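Side-chain contacts in D-ribitol-5-phosphate phosphatase (Bacteroides thetaiotaomicron, PDB 4JB3), which removes the phosphate from D-ribitol 5-phosphate and D-ribitol 1-phosphate, and from a phosphorylated intermediate of riboflavin biosynthesis, with magnesium as cofactor: residues T57-K61 with Y62-G66; R91-M95 with E96-Q100; S182-P186 with S187-F191; I199-G202 with K203-F207. All coordinates share one frame; numbering follows the deposited sequence.

Contact 1 (T57-K61 with Y62-G66); sequences TRLDK and YHQTG. With GOL (glycerol), chain C.
The carboxamide of Q64 lies against the backbone of D60 and uses both its ends there, an example of one amide side chain closing a loop. Its OE1 accepts from D60 N at 3.0 Å, the donor slightly tilted from the carbonyl plane, while Q64 NE2 gives a 2.8 Å bond to D60 O from well above that carbonyl's plane. CG lies beside the backbone N, and a bend at chi2 (-53°) folds the chain of Q64 back to reach both. The second proton of NE2 goes to O2 of the glycerol in an almost straight 3.1 Å bond. A leucine here would probably leave D60 N and D60 O without these mates and the glycerol O2 without this donor. D60 answers from its own side: CG stands anti to the backbone N (chi1 -162°), and OD2 is gripped by two successive amides. H63 N meets it on the anti side at 2.9 Å, whereas Y62 N comes from above the carboxylate plane. K61 and Y62 run side by side in the same direction, and K61 CB sits over the centre of the ring, 3.9 Å from its centroid, in a CH-pi contact. K61 O takes a 2.7 Å bond from O1 of the glycerol. A water accepts from T65 N and lies within bonding distance of R58 O and Q64 OE1. The loop joins helix 55-58 to helix 66-72; L59 packs on helix 40-50 and on F68, and the Y62 side chain touches D194, a ligand of the bound sodium.

Contact 2 (R91-M95 with E96-Q100); sequences RELTM and EETKQ
OE1 of E97 is held by two donors from the chain just ahead of its helix, which makes it a compact case of a carboxylate fixed by residues just before its helix. T94 N donates to the anti lone pair of OE1 at 2.9 Å in a nearly straight bond, and R91 NH1 meets it on the syn side at 3.0 Å. The other oxygen, OE2, completes a salt bridge with R91 NH2 in a very short bond of 2.5 Å, lying at the guanidinium edge. The two side chains come from opposite directions, and their flat groups are turned 42° against each other rather than coplanar. L93 CD2 lies over the centre of one guanidinium face, so an apolar branch backs the ion pair. E97 reaches this position with CG set between its backbone N and carbonyl carbon (chi1 68°) and the chain extended beyond, crossing T94 at about a right angle. An alanine in place of E97 would probably leave R91 without its counter-charge and T94 N without its acceptor. T94 O is also gripped twice: T98 OG1 donates to T94 O at 2.9 Å. The backbone N of T98 arrives from the opposite face of the carbonyl plane. T98 and M95 press on F135 of helix 134-140, and L93 on L85 of helix 78-89. In return for the bond from T94 N, E97 N donates to T94 OG1 at 3.1 Å. These reciprocal bonds form a capping box, with T94 as N-cap of helix 95-103, a familiar way of closing the first turn of a helix.

Contact 3 (S182-P186 with S187-F191); sequences SHVIP and SETLF
I185 and P186 turn the chain back against E188 and T189 where helix 172-182 leads into strand 189-192, in the parallel sheet of this HAD-like hydrolase. Such a connection between helix and strand illustrates how a few carbonyls can organise a turn. Among the hydrogen bonds, I185 O takes two: E188 N at 2.9 Å and T189 OG1 at 2.8 Å. Both donors stand well above the carbonyl plane, on opposite faces of it, so the oxygen is held from both sides. The hydroxyl of T189 gets there because OG1 is anti to the carbonyl carbon (chi1 -56°); it is also bonded to N26 of the adjoining strand 26-29. P186 O accepts from T189 N at 2.9 Å, again from above its plane. Earlier in the loop, S182 OG receives V184 N in an ST turn at the end of the helix. Charge and water make a second group. The carboxylate of E188 is shared, OE2 forming a salt bridge with K25, while OE1 accepts a hydrogen bond from a water that in turn accepts from I185 N. Van der Waals contacts complete the turn. The side chains of I185 and E188 lie alongside, pointing the same way, and I185 CB is 3.7 Å from E188 OE1. V184 crosses T189 at about a right angle, while its side chain also packs on Y127 of strand 125-130. At that crossing, V184 CB approaches T189 OG1 to 3.5 Å, placing hydrocarbon beside the oxygen that bonds I185 O.

Contact 4 (I199-G202 with K203-F207); sequences IHIG and KELGF
I201 and L205, one helical turn apart, meet through I201 CG1 and L205 CD1 at 4.0 Å, and their conformations show how rotamers decide which branches touch along a helix. In I201, CG1 is anti to the backbone N (chi1 -179°), and the turn at chi2 then brings CD1 to E204 CD, 4.1 Å away. E204 itself runs out extended. I199 offers K203 its CG2 branch, 3.9 Å from the CD methylene, and the lysine bends beyond that point at chi3 (113°). Its NZ then donates to a water that also lies 2.7 Å from H200 ND1, joining two side chains of neighbouring turns. F207 turns back toward the helix. The ring presents its edge to G202 O, with CD2 at 3.2 Å and the oxygen in the ring plane, while F207 N donates to the same oxygen at 3.0 Å. This bond belongs to a Schellman motif that ends the helix: G206 leaves helical geometry with positive phi (106°), where a CB would be jammed against the preceding carbonyl oxygen. Ordinary helical bonds, such as K203 N to I199 O, run through the turns before it. The helix lies in the beta-alpha-beta unit of strand 189-192, helix 196-204 and strand 208-210. Outside that unit, I201 and L205 pack on F175 of helix 172-182; within it, I199 and K203 touch T209, and F207 rests on T189 and F191.

Contacts 3 and 4 are the pair that touch, with centres 11 Å apart: P186 CB lies 3.5 Å from L205 O, and T189 CG2 packs 3.7 Å from F207 CE1, so the turn into strand 189-192 backs onto the end of the helix that follows it. Contact 1 stands nearest the metal, the Y62 side chain being about 5 Å from the sodium held by D30, G32 and D194; D30 is the probable nucleophile. I199 of contact 4 is about 9 Å from that ion. Contact 2 lies away from the metal site, its centre about 19 Å from that of contact 1 and about 39 Å from that of contact 3, across the chain's centre.

Contact 1 (T57-K61 with Y62-G66)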
loop_
_atom_site.group_PDB
_atom_site.type_symbol
_atom_site.label_atom_id
_atom_site.label_comp_id
_atom_site.label_asym_id
_atom_site.label_seq_id
_atom_site.Cartn_x
_atom_site.Cartn_y
_atom_site.Cartn_z
ATOM N N THR A 57 -17.843 -4.584 10.788
ATOM C CA THR A 57 -17.110 -5.036 11.970
ATOM C C THR A 57 -15.817 -5.781 11.592
ATOM O O THR A 57 -14.872 -5.850 12.378
ATOM C CB THR A 57 -18.013 -5.913 12.879
ATOM O OG1 THR A 57 -19.133 -5.140 13.330
ATOM C CG2 THR A 57 -17.254 -6.411 14.094
ATOM N N ARG A 58 -15.769 -6.307 10.374
ATOM C CA ARG A 58 -14.632 -7.114 9.921
ATOM C C ARG A 58 -13.482 -6.313 9.303
ATOM O O ARG A 58 -12.314 -6.555 9.611
ATOM C CB ARG A 58 -15.102 -8.202 8.950
ATOM C CG ARG A 58 -15.992 -9.252 9.598
ATOM C CD ARG A 58 -16.417 -10.341 8.616
ATOM N NE ARG A 58 -17.452 -11.189 9.195
ATOM C CZ ARG A 58 -17.221 -12.326 9.845
ATOM N NH1 ARG A 58 -15.980 -12.776 9.991
ATOM N NH2 ARG A 58 -18.234 -13.018 10.345
ATOM N N LEU A 59 -13.805 -5.353 8.444
ATOM C CA LEU A 59 -12.781 -4.689 7.638
ATOM C C LEU A 59 -12.026 -3.591 8.384
ATOM O O LEU A 59 -12.615 -2.843 9.168
ATOM C CB LEU A 59 -13.408 -4.122 6.368
ATOM C CG LEU A 59 -14.123 -5.135 5.476
ATOM C CD1 LEU A 59 -14.630 -4.432 4.227
ATOM C CD2 LEU A 59 -13.195 -6.280 5.110
ATOM N N ASP A 60 -10.721 -3.494 8.129
ATOM C CA ASP A 60 -9.882 -2.480 8.766
ATOM C C ASP A 60 -9.159 -1.622 7.729
ATOM O O ASP A 60 -9.005 -2.021 6.575
ATOM C CB ASP A 60 -8.859 -3.141 9.689
ATOM C CG ASP A 60 -8.269 -2.169 10.700
ATOM O OD1 ASP A 60 -8.999 -1.782 11.636
ATOM O OD2 ASP A 60 -7.079 -1.792 10.576
ATOM N N LYS A 61 -8.707 -0.445 8.145
ATOM C CA LYS A 61 -7.990 0.454 7.247
ATOM C C LYS A 61 -6.496 0.127 7.190
ATOM O O LYS A 61 -5.819 0.499 6.228
ATOM C CB LYS A 61 -8.173 1.898 7.721
ATOM C CG LYS A 61 -8.192 2.948 6.623
ATOM C CD LYS A 61 -8.383 4.326 7.225
ATOM C CE LYS A 61 -9.530 4.315 8.219
ATOM N NZ LYS A 61 -9.719 5.622 8.912
ATOM N N TYR A 62 -5.989 -0.573 8.205
ATOM C CA TYR A 62 -4.537 -0.689 8.397
ATOM C C TYR A 62 -4.021 -2.107 8.563
ATOM O O TYR A 62 -2.916 -2.423 8.122
ATOM C CB TYR A 62 -4.094 0.110 9.625
ATOM C CG TYR A 62 -4.531 1.550 9.615
ATOM C CD1 TYR A 62 -3.998 2.453 8.703
ATOM C CD2 TYR A 62 -5.473 2.007 10.520
ATOM C CE1 TYR A 62 -4.400 3.775 8.697
ATOM C CE2 TYR A 62 -5.878 3.325 10.525
ATOM C CZ TYR A 62 -5.346 4.199 9.611
ATOM O OH TYR A 62 -5.750 5.514 9.618
ATOM N N HIS A 63 -4.810 -2.944 9.224
ATOM C CA HIS A 63 -4.393 -4.295 9.565
ATOM C C HIS A 63 -5.613 -5.204 9.633
ATOM O O HIS A 63 -6.410 -5.120 10.570
ATOM C CB HIS A 63 -3.669 -4.280 10.918
ATOM C CG HIS A 63 -3.142 -5.614 11.345
ATOM N ND1 HIS A 63 -1.881 -6.062 11.005
ATOM C CD2 HIS A 63 -3.698 -6.592 12.098
ATOM C CE1 HIS A 63 -1.691 -7.263 11.522
ATOM N NE2 HIS A 63 -2.777 -7.607 12.191
ATOM N N GLN A 64 -5.759 -6.080 8.642
ATOM C CA GLN A 64 -6.897 -6.989 8.624
ATOM C C GLN A 64 -6.746 -8.075 9.674
ATOM O O GLN A 64 -5.647 -8.308 10.178
ATOM C CB GLN A 64 -7.064 -7.626 7.243
ATOM C CG GLN A 64 -7.055 -6.637 6.079
ATOM C CD GLN A 64 -8.056 -5.513 6.238
ATOM O OE1 GLN A 64 -9.120 -5.678 6.845
ATOM N NE2 GLN A 64 -7.710 -4.349 5.706
ATOM N N THR A 65 -7.863 -8.721 10.006
ATOM C CA THR A 65 -7.870 -9.860 10.915
ATOM C C THR A 65 -8.615 -11.029 10.274
ATOM O O THR A 65 -9.148 -10.899 9.163
ATOM C CB THR A 65 -8.542 -9.514 12.253
ATOM O OG1 THR A 65 -9.900 -9.129 12.014
ATOM C CG2 THR A 65 -7.804 -8.370 12.932
ATOM N N GLY A 66 -8.646 -12.166 10.963
ATOM C CA GLY A 66 -9.359 -13.328 10.453
ATOM C C GLY A 66 -8.849 -13.788 9.098
ATOM O O GLY A 66 -7.646 -13.726 8.827
HETATM C C1 GOL C . -5.983 -1.893 3.675
HETATM O O1 GOL C . -4.964 -1.205 4.365
HETATM C C2 GOL C . -5.362 -3.100 2.979
HETATM O O2 GOL C . -5.241 -4.154 3.915
HETATM C C3 GOL C . -6.257 -3.524 1.813
HETATM O O3 GOL C . -5.546 -4.399 0.966
HETATM O O HOH W 1 -10.168 -7.662 8.479
HETATM O O HOH W 2 -12.103 -10.035 9.742
#

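Contact 2 (R91-M95 with E96-Q100)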
loop_
_atom_site.group_PDB
_atom_site.type_symbol
_atom_site.label_atom_id
_atom_site.label_comp_id
_atom_site.label_asym_id
_atom_site.label_seq_id
_atom_site.Cartn_x
_atom_site.Cartn_y
_atom_site.Cartn_z
ATOM N N ARG A 91 -22.820 -18.292 0.076
ATOM C CA ARG A 91 -22.883 -18.613 -1.346
ATOM C C ARG A 91 -21.515 -18.667 -2.017
ATOM O O ARG A 91 -20.561 -18.048 -1.559
ATOM C CB ARG A 91 -23.836 -17.671 -2.095
ATOM C CG ARG A 91 -23.287 -16.297 -2.424
ATOM C CD ARG A 91 -24.053 -15.728 -3.618
ATOM N NE ARG A 91 -23.629 -14.381 -3.979
ATOM C CZ ARG A 91 -22.742 -14.093 -4.929
ATOM N NH1 ARG A 91 -22.159 -15.060 -5.634
ATOM N NH2 ARG A 91 -22.430 -12.828 -5.170
ATOM N N GLU A 92 -21.441 -19.420 -3.108
ATOM C CA GLU A 92 -20.207 -19.585 -3.863
ATOM C C GLU A 92 -19.896 -18.320 -4.641
ATOM O O GLU A 92 -20.730 -17.838 -5.419
ATOM C CB GLU A 92 -20.352 -20.750 -4.836
ATOM C CG GLU A 92 -19.120 -21.027 -5.673
ATOM C CD GLU A 92 -18.345 -22.225 -5.170
ATOM O OE1 GLU A 92 -18.635 -22.688 -4.046
ATOM O OE2 GLU A 92 -17.457 -22.715 -5.902
ATOM N N LEU A 93 -18.705 -17.778 -4.424
ATOM C CA LEU A 93 -18.305 -16.550 -5.087
ATOM C C LEU A 93 -17.377 -16.869 -6.242
ATOM O O LEU A 93 -16.640 -17.853 -6.199
ATOM C CB LEU A 93 -17.572 -15.655 -4.099
ATOM C CG LEU A 93 -18.316 -15.300 -2.816
ATOM C CD1 LEU A 93 -17.378 -14.535 -1.894
ATOM C CD2 LEU A 93 -19.554 -14.452 -3.125
ATOM N N THR A 94 -17.412 -16.040 -7.282
ATOM C CA THR A 94 -16.398 -16.131 -8.330
ATOM C C THR A 94 -15.186 -15.300 -7.940
ATOM O O THR A 94 -15.270 -14.401 -7.086
ATOM C CB THR A 94 -16.902 -15.619 -9.680
ATOM O OG1 THR A 94 -17.138 -14.205 -9.605
ATOM C CG2 THR A 94 -18.167 -16.366 -10.112
ATOM N N MET A 95 -14.064 -15.564 -8.598
ATOM C CA MET A 95 -12.880 -14.760 -8.343
ATOM C C MET A 95 -13.119 -13.312 -8.720
ATOM O O MET A 95 -12.652 -12.408 -8.026
ATOM C CB MET A 95 -11.675 -15.320 -9.104
ATOM C CG MET A 95 -11.147 -16.621 -8.525
ATOM S SD MET A 95 -10.334 -16.293 -6.936
ATOM C CE MET A 95 -8.690 -15.882 -7.493
ATOM N N GLU A 96 -13.854 -13.081 -9.803
ATOM C CA GLU A 96 -14.033 -11.711 -10.270
ATOM C C GLU A 96 -14.871 -10.877 -9.306
ATOM O O GLU A 96 -14.571 -9.713 -9.079
ATOM C CB GLU A 96 -14.618 -11.666 -11.678
ATOM C CG GLU A 96 -14.681 -10.257 -12.267
ATOM C CD GLU A 96 -13.311 -9.610 -12.441
ATOM O OE1 GLU A 96 -12.301 -10.337 -12.574
ATOM O OE2 GLU A 96 -13.250 -8.363 -12.458
ATOM N N GLU A 97 -15.912 -11.457 -8.724
ATOM C CA GLU A 97 -16.692 -10.635 -7.809
ATOM C C GLU A 97 -15.949 -10.426 -6.498
ATOM O O GLU A 97 -16.136 -9.400 -5.839
ATOM C CB GLU A 97 -18.084 -11.194 -7.597
ATOM C CG GLU A 97 -18.117 -12.477 -6.849
ATOM C CD GLU A 97 -19.514 -13.051 -6.826
ATOM O OE1 GLU A 97 -19.662 -14.268 -7.051
ATOM O OE2 GLU A 97 -20.473 -12.277 -6.584
ATOM N N THR A 98 -15.076 -11.366 -6.146
ATOM C CA THR A 98 -14.260 -11.216 -4.947
ATOM C C THR A 98 -13.229 -10.110 -5.175
ATOM O O THR A 98 -13.010 -9.260 -4.300
ATOM C CB THR A 98 -13.596 -12.545 -4.561
ATOM O OG1 THR A 98 -14.622 -13.535 -4.372
ATOM C CG2 THR A 98 -12.809 -12.388 -3.259
ATOM N N LYS A 99 -12.619 -10.108 -6.358
ATOM C CA LYS A 99 -11.691 -9.045 -6.740
ATOM C C LYS A 99 -12.390 -7.693 -6.712
ATOM O O LYS A 99 -11.848 -6.725 -6.168
ATOM C CB LYS A 99 -11.109 -9.297 -8.127
ATOM C CG LYS A 99 -10.159 -8.190 -8.604
ATOM C CD LYS A 99 -9.560 -8.541 -9.954
ATOM C CE LYS A 99 -8.753 -7.383 -10.509
ATOM N NZ LYS A 99 -8.069 -7.772 -11.772
ATOM N N GLN A 100 -13.591 -7.616 -7.286
ATOM C CA GLN A 100 -14.295 -6.338 -7.332
ATOM C C GLN A 100 -14.612 -5.813 -5.936
ATOM O O GLN A 100 -14.561 -4.598 -5.703
ATOM C CB GLN A 100 -15.542 -6.418 -8.212
ATOM C CG GLN A 100 -15.218 -6.570 -9.696
ATOM C CD GLN A 100 -14.234 -5.522 -10.201
ATOM O OE1 GLN A 100 -14.382 -4.330 -9.929
ATOM N NE2 GLN A 100 -13.221 -5.967 -10.935
#

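Contact 3 (S182-P186 with S187-F191)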
loop_
_atom_site.group_PDB
_atom_site.type_symbol
_atom_site.label_atom_id
_atom_site.label_comp_id
_atom_site.label_asym_id
_atom_site.label_seq_id
_atom_site.Cartn_x
_atom_site.Cartn_y
_atom_site.Cartn_z
ATOM N N SER A 182 16.991 -5.307 0.772
ATOM C CA SER A 182 17.256 -4.090 0.009
ATOM C C SER A 182 18.600 -3.482 0.350
ATOM O O SER A 182 19.130 -2.684 -0.422
ATOM C CB SER A 182 16.177 -3.042 0.284
ATOM O OG SER A 182 16.234 -2.589 1.627
ATOM N N HIS A 183 19.113 -3.838 1.526
ATOM C CA HIS A 183 20.336 -3.247 2.089
ATOM C C HIS A 183 20.219 -1.757 2.423
ATOM O O HIS A 183 21.237 -1.082 2.538
ATOM C CB HIS A 183 21.546 -3.458 1.172
ATOM C CG HIS A 183 21.704 -4.861 0.674
ATOM N ND1 HIS A 183 21.706 -5.957 1.511
ATOM C CD2 HIS A 183 21.898 -5.342 -0.576
ATOM C CE1 HIS A 183 21.879 -7.054 0.794
ATOM N NE2 HIS A 183 21.995 -6.709 -0.475
ATOM N N VAL A 184 19.012 -1.225 2.565
ATOM C CA VAL A 184 18.915 0.178 2.965
ATOM C C VAL A 184 19.409 0.375 4.395
ATOM O O VAL A 184 19.311 -0.530 5.244
ATOM C CB VAL A 184 17.485 0.767 2.827
ATOM C CG1 VAL A 184 16.982 0.647 1.389
ATOM C CG2 VAL A 184 16.508 0.099 3.799
ATOM N N ILE A 185 19.959 1.558 4.654
ATOM C CA ILE A 185 20.236 1.975 6.018
ATOM C C ILE A 185 18.993 2.712 6.475
ATOM O O ILE A 185 18.607 3.704 5.857
ATOM C CB ILE A 185 21.426 2.929 6.060
ATOM C CG1 ILE A 185 22.657 2.260 5.447
ATOM C CG2 ILE A 185 21.670 3.419 7.496
ATOM C CD1 ILE A 185 23.126 1.027 6.189
ATOM N N PRO A 186 18.334 2.223 7.538
ATOM C CA PRO A 186 17.082 2.868 7.948
ATOM C C PRO A 186 17.181 4.380 8.176
ATOM O O PRO A 186 16.261 5.084 7.763
ATOM C CB PRO A 186 16.711 2.114 9.229
ATOM C CG PRO A 186 17.258 0.734 8.987
ATOM C CD PRO A 186 18.581 0.974 8.283
ATOM N N SER A 187 18.274 4.880 8.753
ATOM C CA SER A 187 18.364 6.321 9.036
ATOM C C SER A 187 18.476 7.169 7.768
ATOM O O SER A 187 18.257 8.382 7.805
ATOM C CB SER A 187 19.518 6.616 9.986
ATOM O OG SER A 187 20.753 6.453 9.332
ATOM N N GLU A 188 18.811 6.525 6.650
ATOM C CA GLU A 188 18.902 7.195 5.352
ATOM C C GLU A 188 17.665 6.906 4.517
ATOM O O GLU A 188 17.661 7.134 3.302
ATOM C CB GLU A 188 20.142 6.719 4.589
ATOM C CG GLU A 188 21.460 7.041 5.289
ATOM C CD GLU A 188 22.680 6.489 4.569
ATOM O OE1 GLU A 188 22.560 5.534 3.761
ATOM O OE2 GLU A 188 23.781 7.018 4.822
ATOM N N THR A 189 16.611 6.420 5.165
ATOM C CA THR A 189 15.412 5.990 4.452
ATOM C C THR A 189 14.188 6.666 5.037
ATOM O O THR A 189 14.008 6.684 6.258
ATOM C CB THR A 189 15.239 4.469 4.572
ATOM O OG1 THR A 189 16.422 3.820 4.085
ATOM C CG2 THR A 189 14.047 3.994 3.764
ATOM N N LEU A 190 13.355 7.234 4.165
ATOM C CA LEU A 190 12.096 7.830 4.593
ATOM C C LEU A 190 10.957 6.853 4.346
ATOM O O LEU A 190 10.714 6.440 3.204
ATOM C CB LEU A 190 11.816 9.125 3.828
ATOM C CG LEU A 190 10.548 9.852 4.300
ATOM C CD1 LEU A 190 10.711 10.444 5.694
ATOM C CD2 LEU A 190 10.189 10.942 3.311
ATOM N N PHE A 191 10.265 6.499 5.422
ATOM C CA PHE A 191 9.142 5.586 5.368
ATOM C C PHE A 191 7.858 6.402 5.393
ATOM O O PHE A 191 7.632 7.179 6.315
ATOM C CB PHE A 191 9.203 4.613 6.547
ATOM C CG PHE A 191 8.020 3.687 6.649
ATOM C CD1 PHE A 191 7.628 2.893 5.574
ATOM C CD2 PHE A 191 7.321 3.582 7.838
ATOM C CE1 PHE A 191 6.537 2.021 5.695
ATOM C CE2 PHE A 191 6.242 2.721 7.962
ATOM C CZ PHE A 191 5.852 1.940 6.893
HETATM O O HOH W 3 20.880 3.447 2.521
#

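Contact 4 (I199-G202 with K203-F207)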
loop_
_atom_site.group_PDB
_atom_site.type_symbol
_atom_site.label_atom_id
_atom_site.label_comp_id
_atom_site.label_asym_id
_atom_site.label_seq_id
_atom_site.Cartn_x
_atom_site.Cartn_y
_atom_site.Cartn_z
ATOM N N ILE A 199 3.992 3.499 11.432
ATOM C CA ILE A 199 4.951 4.582 11.638
ATOM C C ILE A 199 5.763 4.355 12.916
ATOM O O ILE A 199 6.984 4.536 12.932
ATOM C CB ILE A 199 4.229 5.943 11.664
ATOM C CG1 ILE A 199 3.723 6.301 10.264
ATOM C CG2 ILE A 199 5.143 7.040 12.209
ATOM C CD1 ILE A 199 4.821 6.734 9.279
ATOM N N HIS A 200 5.099 3.938 13.990
ATOM C CA HIS A 200 5.803 3.747 15.248
ATOM C C HIS A 200 6.860 2.652 15.182
ATOM O O HIS A 200 7.966 2.832 15.693
ATOM C CB HIS A 200 4.824 3.524 16.396
ATOM C CG HIS A 200 3.925 4.695 16.637
ATOM N ND1 HIS A 200 4.397 5.989 16.700
ATOM C CD2 HIS A 200 2.586 4.767 16.837
ATOM C CE1 HIS A 200 3.384 6.810 16.927
ATOM N NE2 HIS A 200 2.275 6.095 17.015
ATOM N N ILE A 201 6.549 1.524 14.544
ATOM C CA ILE A 201 7.556 0.485 14.409
ATOM C C ILE A 201 8.665 0.929 13.449
ATOM O O ILE A 201 9.842 0.668 13.698
ATOM C CB ILE A 201 6.946 -0.875 14.012
ATOM C CG1 ILE A 201 8.042 -1.937 13.921
ATOM C CG2 ILE A 201 6.215 -0.792 12.704
ATOM C CD1 ILE A 201 8.609 -2.320 15.264
ATOM N N GLY A 202 8.309 1.645 12.385
ATOM C CA GLY A 202 9.321 2.194 11.494
ATOM C C GLY A 202 10.304 3.087 12.233
ATOM O O GLY A 202 11.524 2.955 12.063
ATOM N N LYS A 203 9.783 3.970 13.082
ATOM C CA LYS A 203 10.624 4.859 13.884
ATOM C C LYS A 203 11.531 4.070 14.812
ATOM O O LYS A 203 12.717 4.376 14.934
ATOM C CB LYS A 203 9.767 5.829 14.695
ATOM C CG LYS A 203 9.212 6.980 13.895
ATOM C CD LYS A 203 8.104 7.675 14.659
ATOM C CE LYS A 203 8.501 9.070 15.062
ATOM N NZ LYS A 203 7.636 9.578 16.170
ATOM N N GLU A 204 10.978 3.046 15.460
ATOM C CA GLU A 204 11.736 2.193 16.373
ATOM C C GLU A 204 12.920 1.515 15.677
ATOM O O GLU A 204 13.995 1.347 16.272
ATOM C CB GLU A 204 10.798 1.140 16.968
ATOM C CG GLU A 204 11.435 0.183 17.957
ATOM C CD GLU A 204 10.407 -0.712 18.627
ATOM O OE1 GLU A 204 9.293 -0.223 18.923
ATOM O OE2 GLU A 204 10.709 -1.906 18.845
ATOM N N LEU A 205 12.716 1.136 14.420
ATOM C CA LEU A 205 13.753 0.470 13.635
ATOM C C LEU A 205 14.737 1.433 12.989
ATOM O O LEU A 205 15.698 0.998 12.339
ATOM C CB LEU A 205 13.124 -0.416 12.568
ATOM C CG LEU A 205 12.246 -1.516 13.144
ATOM C CD1 LEU A 205 11.560 -2.262 12.021
ATOM C CD2 LEU A 205 13.112 -2.456 13.953
ATOM N N GLY A 206 14.520 2.727 13.174
ATOM C CA GLY A 206 15.504 3.709 12.764
ATOM C C GLY A 206 15.175 4.511 11.534
ATOM O O GLY A 206 15.950 5.393 11.150
ATOM N N PHE A 207 14.026 4.248 10.922
ATOM C CA PHE A 207 13.607 5.003 9.748
ATOM C C PHE A 207 13.248 6.434 10.089
ATOM O O PHE A 207 12.722 6.713 11.172
ATOM C CB PHE A 207 12.384 4.354 9.110
ATOM C CG PHE A 207 12.662 3.029 8.482
ATOM C CD1 PHE A 207 13.124 2.962 7.180
ATOM C CD2 PHE A 207 12.501 1.842 9.201
ATOM C CE1 PHE A 207 13.392 1.743 6.586
ATOM C CE2 PHE A 207 12.767 0.608 8.601
ATOM C CZ PHE A 207 13.213 0.571 7.289
HETATM O O HOH W 4 6.789 6.949 17.565
#